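Local coordinates for vacuolar protein-sorting-associated protein 25 (Homo sapiens, PDB 3HTU) that serves as a subunit of the ESCRT-II complex, needed for multivesicular body formation and endosomal cargo sorting, seen here as the C-terminal winged-helix domain of the subunit, at residues A[29-32]-A[33-37]; A[13-16]-A[17-21]. All blocks are in the same frame, centred on the assembly; numbering follows the deposited sequence.

How the contacts relate
Both contacts are local, each made along one helix of the same winged-helix domain, and both are partly buried. Contact 2 covers the last turns of helix 7-19. Contact 1 follows it in the chain and takes in the whole of the short helix 30-35. L30 and L33 in contact 1, and I14 and V18 in contact 2, are buried against the core. Y31, E32 and N35, and likewise Q16, S19 and R20, are at least partly exposed. The two helices meet where L33 CD2 packs against W17 CZ3 at 4.1 Å. Contact 1 has a capping box that faces a chain of another protein. It also has an asparagine CB over a tyrosine ring face. Contact 2 has a glutamine stacked on an arginine, and no other protein chain of the assembly touches it.

Contact 1 (A[29-32]-A[33-37]); sequences TLYE and LTNGE
The carbonyl oxygen of Y31 is gripped by three donors from the next turn. N35 N makes the shortest bond, 2.7 Å to Y31 O, nearly in line with C=O. N35 ND2 reaches Y31 O at 3.3 Å, in the carbonyl plane and on a lone pair. The third donor, T34 N, stands above that plane, 3.1 Å from Y31 O. The amide of N35 is thus tied by its nitrogen, and it lies almost parallel to the Y31 ring, the planes 12° apart. N35 CB sits over one ring face, offset toward the rim, in a CH-pi contact 3.6 Å from the ring centroid. With chi1 at -180° the Y31 ring swings away from the backbone N, which brings it across N35 CB. Cutting Y31 back to an alanine is likely to leave N35 CB without the ring face and the N35 amide without its flat neighbour, though the backbone carbonyl would remain.

This is helix 30-35 of the winged-helix domain. Its start is closed by a capping box. E32 N donates to T29 OG1 at 3.2 Å, and T29 N donates back to the anti lone pair of E32 OE1 at 3.0 Å. A chi1 of 81° sets E32 CG between the backbone N and the carbonyl carbon, and the extended chain beyond it reaches T29 N. The chain of another protein uses the same cap: its acidic side chain bonds T29 OG1, and its basic side chain forms a salt bridge with E32 OE1. On the buried side L30 packs on L52, L53 and L56 of helix 49-61. G36 leaves the helix, with a weak bond from its N to E32 O.

Contact 2 (A[13-16]-A[17-21]); sequences LIYQ and WVSRS
This is a contact between successive turns at the C-terminal end of helix 7-19, in the winged-helix domain. One side is buried and the other carries polar groups. On the buried side I14 CG2 meets V18 CG2 at 4.3 Å. V18 CG2 also lies against I14 O. Both residues pack on F78 of strand 75-78, and I14 reaches L52 and A55 of helix 49-61. In the backbone, V18 N donates to I14 O at 3.0 Å, in the carbonyl plane.

Y15 O takes two bonds from S19. S19 OG and S19 N each lie 3.2 Å from Y15 O, and they come from opposite faces of the carbonyl plane. S19 OG sits beside the backbone N and anti to the carbonyl carbon (chi1 -60°), which turns it back to Y15. The same hydroxyl oxygen lies over one face of the Y15 ring, with Y15 CE2 its nearest ring atom at 3.7 Å. The far end of the ring is held by the chain terminus: Y15 OH bonds F79 OXT.

Q16 and R20 run side by side and point the same way. Q16 CG lies over the centre of the R20 guanidinium, 3.7 Å from R20 CZ. The Q16 amide is stacked on that group, the planes 12° apart. Q16 OE1 comes 3.7 Å from R20 NH2. The extended R20 chain, CG to NE, lays its guanidinium beside Q16. R20 N donates to Q16 O at 2.8 Å, in the last turn before R20 leaves helical geometry. Q16 brings no charge to R20. Apart from the backbone bond, the pair meets mainly through Q16 CG and the stacked amide, and the guanidinium charge is not neutralised by this neighbour.

Contact 1 (A[29-32]-A[33-37])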
loop_
_atom_site.group_PDB
_atom_site.type_symbol
_atom_site.label_atom_id
_atom_site.label_comp_id
_atom_site.label_asym_id
_atom_site.label_seq_id
_atom_site.Cartn_x
_atom_site.Cartn_y
_atom_site.Cartn_z
ATOM N N THR A 29 -1.940 -3.406 1.095
ATOM C CA THR A 29 -3.010 -2.573 0.546
ATOM C C THR A 29 -2.372 -1.278 0.042
ATOM O O THR A 29 -1.287 -0.903 0.474
ATOM C CB THR A 29 -4.178 -2.307 1.565
ATOM O OG1 THR A 29 -3.703 -1.536 2.677
ATOM C CG2 THR A 29 -4.760 -3.634 2.095
ATOM N N LEU A 30 -3.021 -0.612 -0.904
ATOM C CA LEU A 30 -2.548 0.689 -1.334
ATOM C C LEU A 30 -2.596 1.682 -0.161
ATOM O O LEU A 30 -1.651 2.445 0.051
ATOM C CB LEU A 30 -3.392 1.217 -2.497
ATOM C CG LEU A 30 -3.390 0.489 -3.840
ATOM C CD1 LEU A 30 -3.582 1.521 -4.971
ATOM C CD2 LEU A 30 -2.133 -0.316 -4.060
ATOM N N TYR A 31 -3.671 1.631 0.620
ATOM C CA TYR A 31 -3.814 2.536 1.778
ATOM C C TYR A 31 -2.637 2.444 2.739
ATOM O O TYR A 31 -2.078 3.467 3.116
ATOM C CB TYR A 31 -5.118 2.284 2.526
ATOM C CG TYR A 31 -5.343 3.188 3.733
ATOM C CD1 TYR A 31 -5.841 4.479 3.582
ATOM C CD2 TYR A 31 -5.071 2.733 5.018
ATOM C CE1 TYR A 31 -6.066 5.310 4.702
ATOM C CE2 TYR A 31 -5.270 3.549 6.140
ATOM C CZ TYR A 31 -5.771 4.833 5.974
ATOM O OH TYR A 31 -5.974 5.622 7.093
ATOM N N GLU A 32 -2.258 1.230 3.142
ATOM C CA GLU A 32 -1.230 1.087 4.180
ATOM C C GLU A 32 0.155 1.530 3.743
ATOM O O GLU A 32 0.975 1.887 4.589
ATOM C CB GLU A 32 -1.190 -0.326 4.760
ATOM C CG GLU A 32 -0.411 -1.336 3.915
ATOM C CD GLU A 32 -0.442 -2.689 4.541
ATOM O OE1 GLU A 32 -0.968 -3.615 3.913
ATOM O OE2 GLU A 32 0.008 -2.815 5.690
ATOM N N LEU A 33 0.417 1.523 2.437
ATOM C CA LEU A 33 1.675 2.061 1.917
ATOM C C LEU A 33 1.799 3.558 2.150
ATOM O O LEU A 33 2.901 4.053 2.374
ATOM C CB LEU A 33 1.861 1.767 0.415
ATOM C CG LEU A 33 2.366 0.363 0.041
ATOM C CD1 LEU A 33 2.409 0.163 -1.490
ATOM C CD2 LEU A 33 3.728 0.028 0.640
ATOM N N THR A 34 0.683 4.273 2.080
ATOM C CA THR A 34 0.716 5.735 2.210
ATOM C C THR A 34 0.191 6.274 3.548
ATOM O O THR A 34 0.543 7.388 3.947
ATOM C CB THR A 34 -0.025 6.420 1.056
ATOM O OG1 THR A 34 -1.357 5.885 0.943
ATOM C CG2 THR A 34 0.763 6.224 -0.262
ATOM N N ASN A 35 -0.660 5.505 4.228
ATOM C CA ASN A 35 -1.279 5.960 5.487
ATOM C C ASN A 35 -1.104 4.982 6.653
ATOM O O ASN A 35 -1.692 5.184 7.731
ATOM C CB ASN A 35 -2.778 6.240 5.324
ATOM C CG ASN A 35 -3.109 7.123 4.127
ATOM O OD1 ASN A 35 -3.308 8.325 4.269
ATOM N ND2 ASN A 35 -3.225 6.519 2.958
ATOM N N GLY A 36 -0.307 3.934 6.452
ATOM C CA GLY A 36 -0.085 2.928 7.496
ATOM C C GLY A 36 0.888 3.391 8.571
ATOM O O GLY A 36 1.386 4.516 8.520
ATOM N N GLU A 37 1.147 2.520 9.546
ATOM C CA GLU A 37 2.082 2.814 10.636
ATOM C C GLU A 37 3.538 2.579 10.249
ATOM O O GLU A 37 4.422 3.384 10.585
ATOM C CB GLU A 37 1.759 1.971 11.875
ATOM C CG GLU A 37 0.721 2.597 12.798
ATOM C CD GLU A 37 1.168 2.673 14.252
ATOM O OE1 GLU A 37 0.345 3.107 15.087
ATOM O OE2 GLU A 37 2.328 2.315 14.563
#

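Contact 2 (A[13-16]-A[17-21])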
loop_
_atom_site.group_PDB
_atom_site.type_symbol
_atom_site.label_atom_id
_atom_site.label_comp_id
_atom_site.label_asym_id
_atom_site.label_seq_id
_atom_site.Cartn_x
_atom_site.Cartn_y
_atom_site.Cartn_z
ATOM N N LEU A 13 11.702 4.580 -4.723
ATOM C CA LEU A 13 11.653 4.782 -3.274
ATOM C C LEU A 13 10.802 3.762 -2.526
ATOM O O LEU A 13 11.187 3.297 -1.443
ATOM C CB LEU A 13 11.163 6.197 -2.926
ATOM C CG LEU A 13 12.090 7.394 -3.165
ATOM C CD1 LEU A 13 11.324 8.699 -2.942
ATOM C CD2 LEU A 13 13.334 7.351 -2.274
ATOM N N ILE A 14 9.640 3.425 -3.084
ATOM C CA ILE A 14 8.757 2.470 -2.434
ATOM C C ILE A 14 9.421 1.097 -2.402
ATOM O O ILE A 14 9.382 0.398 -1.396
ATOM C CB ILE A 14 7.372 2.374 -3.135
ATOM C CG1 ILE A 14 6.574 3.669 -2.948
ATOM C CG2 ILE A 14 6.557 1.188 -2.589
ATOM C CD1 ILE A 14 5.595 3.943 -4.077
ATOM N N TYR A 15 10.025 0.722 -3.521
ATOM C CA TYR A 15 10.558 -0.627 -3.675
ATOM C C TYR A 15 11.786 -0.817 -2.795
ATOM O O TYR A 15 12.025 -1.902 -2.273
ATOM C CB TYR A 15 10.879 -0.920 -5.139
ATOM C CG TYR A 15 11.293 -2.351 -5.362
ATOM C CD1 TYR A 15 10.338 -3.358 -5.492
ATOM C CD2 TYR A 15 12.631 -2.705 -5.411
ATOM C CE1 TYR A 15 10.707 -4.670 -5.664
ATOM C CE2 TYR A 15 13.013 -4.025 -5.594
ATOM C CZ TYR A 15 12.044 -5.001 -5.729
ATOM O OH TYR A 15 12.403 -6.318 -5.915
ATOM N N GLN A 16 12.556 0.260 -2.648
ATOM C CA GLN A 16 13.649 0.345 -1.700
ATOM C C GLN A 16 13.149 0.038 -0.280
ATOM O O GLN A 16 13.795 -0.704 0.447
ATOM C CB GLN A 16 14.236 1.755 -1.765
ATOM C CG GLN A 16 15.733 1.845 -1.903
ATOM C CD GLN A 16 16.201 3.258 -2.263
ATOM O OE1 GLN A 16 17.029 3.441 -3.160
ATOM N NE2 GLN A 16 15.670 4.263 -1.568
ATOM N N TRP A 17 11.996 0.600 0.104
ATOM C CA TRP A 17 11.471 0.431 1.465
ATOM C C TRP A 17 10.946 -0.983 1.733
ATOM O O TRP A 17 11.109 -1.516 2.836
ATOM C CB TRP A 17 10.374 1.468 1.792
ATOM C CG TRP A 17 9.799 1.224 3.142
ATOM C CD1 TRP A 17 10.318 1.641 4.335
ATOM C CD2 TRP A 17 8.645 0.429 3.461
ATOM N NE1 TRP A 17 9.547 1.180 5.373
ATOM C CE2 TRP A 17 8.512 0.434 4.867
ATOM C CE3 TRP A 17 7.703 -0.275 2.694
ATOM C CZ2 TRP A 17 7.476 -0.234 5.528
ATOM C CZ3 TRP A 17 6.666 -0.937 3.350
ATOM C CH2 TRP A 17 6.564 -0.913 4.754
ATOM N N VAL A 18 10.293 -1.572 0.736
ATOM C CA VAL A 18 9.766 -2.932 0.856
ATOM C C VAL A 18 10.917 -3.914 1.076
ATOM O O VAL A 18 10.798 -4.840 1.874
ATOM C CB VAL A 18 8.932 -3.359 -0.386
ATOM C CG1 VAL A 18 8.443 -4.801 -0.246
ATOM C CG2 VAL A 18 7.749 -2.412 -0.607
ATOM N N SER A 19 12.025 -3.687 0.373
ATOM C CA SER A 19 13.218 -4.533 0.479
ATOM C C SER A 19 14.006 -4.252 1.763
ATOM O O SER A 19 14.153 -5.139 2.612
ATOM C CB SER A 19 14.112 -4.362 -0.751
ATOM O OG SER A 19 13.428 -4.726 -1.941
ATOM N N ARG A 20 14.502 -3.020 1.901
ATOM C CA ARG A 20 15.236 -2.601 3.095
ATOM C C ARG A 20 14.323 -2.551 4.318
ATOM O O ARG A 20 13.550 -1.601 4.481
ATOM C CB ARG A 20 15.873 -1.216 2.906
ATOM C CG ARG A 20 16.816 -1.059 1.726
ATOM C CD ARG A 20 17.278 0.389 1.630
ATOM N NE ARG A 20 18.162 0.624 0.490
ATOM C CZ ARG A 20 18.737 1.791 0.204
ATOM N NH1 ARG A 20 18.525 2.856 0.971
ATOM N NH2 ARG A 20 19.528 1.895 -0.858
ATOM N N SER A 21 14.421 -3.581 5.162
ATOM C CA SER A 21 13.748 -3.637 6.474
ATOM C C SER A 21 12.370 -4.305 6.457
ATOM O O SER A 21 12.257 -5.493 6.782
ATOM C CB SER A 21 13.715 -2.253 7.159
ATOM O OG SER A 21 12.754 -2.201 8.200
#